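Local atomic coordinates of uncharacterized protein (Enterococcus faecalis, PDB entry 4OBI), a protein that is of unknown function but binds a zinc ion and belongs to the NusG domain II family, probably as a membrane-anchored protein. Residues L16-K21 against H87-T92. Numbering follows the deposited sequence.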
# COMPACT_ATOMS: atom_id res chain seq x y z
N LEU A 16 -0.63 -2.80 -5.35
CA LEU A 16 0.71 -2.41 -4.93
C LEU A 16 1.67 -2.57 -6.10
O LEU A 16 1.82 -3.66 -6.64
CB LEU A 16 1.17 -3.28 -3.76
CG LEU A 16 2.62 -3.14 -3.30
CD1 LEU A 16 2.90 -1.73 -2.82
CD2 LEU A 16 2.93 -4.16 -2.21
N LYS A 17 2.30 -1.46 -6.48
CA LYS A 17 3.21 -1.42 -7.61
C LYS A 17 4.54 -0.88 -7.12
O LYS A 17 4.57 0.12 -6.39
CB LYS A 17 2.64 -0.50 -8.69
CG LYS A 17 3.53 -0.34 -9.91
CD LYS A 17 2.80 0.36 -11.05
CE LYS A 17 2.58 1.83 -10.77
NZ LYS A 17 1.88 2.51 -11.90
N VAL A 18 5.62 -1.56 -7.49
CA VAL A 18 6.97 -1.10 -7.17
C VAL A 18 7.83 -1.22 -8.42
O VAL A 18 7.80 -2.25 -9.10
CB VAL A 18 7.63 -1.92 -6.05
CG1 VAL A 18 8.98 -1.31 -5.66
CG2 VAL A 18 6.72 -2.02 -4.85
N ASP A 19 8.60 -0.18 -8.72
CA ASP A 19 9.44 -0.15 -9.90
C ASP A 19 8.66 -0.58 -11.13
O ASP A 19 9.15 -1.35 -11.97
CB ASP A 19 10.68 -1.04 -9.71
CG ASP A 19 11.58 -0.56 -8.58
OD1 ASP A 19 11.68 0.67 -8.37
OD2 ASP A 19 12.22 -1.42 -7.92
N ASN A 20 7.42 -0.08 -11.22
CA ASN A 20 6.55 -0.25 -12.39
C ASN A 20 6.05 -1.68 -12.60
O ASN A 20 5.56 -2.01 -13.68
CB ASN A 20 7.25 0.25 -13.65
CG ASN A 20 7.68 1.69 -13.53
OD1 ASN A 20 8.87 2.00 -13.37
ND2 ASN A 20 6.70 2.59 -13.59
N LYS A 21 6.17 -2.50 -11.56
CA LYS A 21 5.64 -3.85 -11.57
C LYS A 21 4.58 -3.98 -10.49
O LYS A 21 4.81 -3.60 -9.33
CB LYS A 21 6.76 -4.86 -11.33
CG LYS A 21 7.87 -4.79 -12.37
CD LYS A 21 8.83 -5.96 -12.25
CE LYS A 21 8.26 -7.22 -12.88
NZ LYS A 21 9.34 -8.18 -13.26
N HIS A 87 11.15 5.13 -3.04
CA HIS A 87 11.20 3.69 -3.31
C HIS A 87 10.46 3.30 -4.59
O HIS A 87 10.38 2.11 -4.93
CB HIS A 87 10.65 2.91 -2.13
CG HIS A 87 11.47 3.06 -0.87
ND1 HIS A 87 11.07 2.53 0.33
CD2 HIS A 87 12.64 3.69 -0.64
CE1 HIS A 87 11.96 2.82 1.26
NE2 HIS A 87 12.93 3.52 0.69
N ASN A 88 9.92 4.29 -5.30
CA ASN A 88 9.14 4.07 -6.52
C ASN A 88 7.98 3.08 -6.29
O ASN A 88 7.76 2.16 -7.09
CB ASN A 88 10.05 3.59 -7.65
CG ASN A 88 9.50 3.93 -9.02
OD1 ASN A 88 8.58 4.73 -9.15
ND2 ASN A 88 10.09 3.34 -10.05
N LEU A 89 7.27 3.28 -5.19
CA LEU A 89 6.22 2.39 -4.73
C LEU A 89 4.89 3.14 -4.61
O LEU A 89 4.86 4.27 -4.12
CB LEU A 89 6.61 1.80 -3.38
CG LEU A 89 5.57 0.93 -2.64
CD1 LEU A 89 6.28 -0.12 -1.80
CD2 LEU A 89 4.61 1.73 -1.75
N PHE A 90 3.81 2.50 -5.06
CA PHE A 90 2.49 3.13 -5.11
C PHE A 90 1.42 2.12 -4.69
O PHE A 90 1.51 0.94 -5.01
CB PHE A 90 2.18 3.63 -6.53
CG PHE A 90 3.16 4.65 -7.02
CD1 PHE A 90 4.33 4.26 -7.64
CD2 PHE A 90 2.93 6.01 -6.81
CE1 PHE A 90 5.25 5.19 -8.05
CE2 PHE A 90 3.85 6.95 -7.23
CZ PHE A 90 5.01 6.54 -7.86
N ILE A 91 0.43 2.60 -3.95
CA ILE A 91 -0.75 1.80 -3.64
C ILE A 91 -1.98 2.58 -4.06
O ILE A 91 -2.19 3.70 -3.59
CB ILE A 91 -0.87 1.50 -2.14
CG1 ILE A 91 0.36 0.73 -1.63
CG2 ILE A 91 -2.15 0.72 -1.87
CD1 ILE A 91 0.44 0.66 -0.12
N THR A 92 -2.76 1.99 -4.96
CA THR A 92 -4.02 2.60 -5.38
C THR A 92 -5.16 1.64 -5.11
O THR A 92 -4.99 0.42 -5.09
CB THR A 92 -4.01 3.04 -6.87
OG1 THR A 92 -5.10 3.93 -7.13
CG2 THR A 92 -4.11 1.85 -7.81
O HOH W 1 6.20 1.95 -9.55
O HOH W 2 10.02 4.61 -12.66
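The Phe90 ring meets Lys17 across the strands: the carbonyl O of Lys17 reaches it obliquely and the Lys17 CE comes to 4.3 Å from its CD1, while Asn88 OD1 lies in the ring plane at the edge. Beside the turn, the carboxylate of Asp19 and the amide of Asn88 stand 54° apart, with Asp19 OD1 3.4 Å from Asn88 CB, and the amides of Asn20 and Asn88 are almost perpendicular. These two amides do not bond directly; one water gives a hydrogen to Asn20 OD1 and accepts one from Asn88 ND2. A second water accepts from Asn20 N and donates to Asn88 O, which also takes the N-H of Asp19 (Asp19 N to Asn88 O 3.0 Å), its donor tilted 21° from the carbonyl plane.

Further along, Lys17 and Phe90 form a hydrogen-bonded antiparallel pair, the bond from Lys17 N to Phe90 O (2.9 Å) being nearly straight. The strands belong to a four-stranded antiparallel sheet of this NusG domain II fold, where 12-18 runs between 21-28 and 89-95. A type I' turn from Val18 to Lys21 links 12-18 to 21-28, and Asn88 and Leu89, both facing Cys84, make a G1 bulge on the other side of 89-95.

On the buried face, Val18 CG2 lies 3.6 Å from Leu89 CD1, and Leu16 CD1 touches both Leu89 CG and Ile91 CG1 (3.7 Å to the latter). With Leu16 CG anti to the backbone N (chi1 172°), the second torsion brings CD1 over to the neighbouring strand. Tyr37 and Tyr39 of strand 34-40 pack against this apolar face, joining the two sheets. His87, just before strand 89-95, turns its side chain away from strand 12-18 toward the zinc site, its ND1 hydrogen-bonded to Asn47 and its ring close to the zinc ligands Cys63 and Cys84.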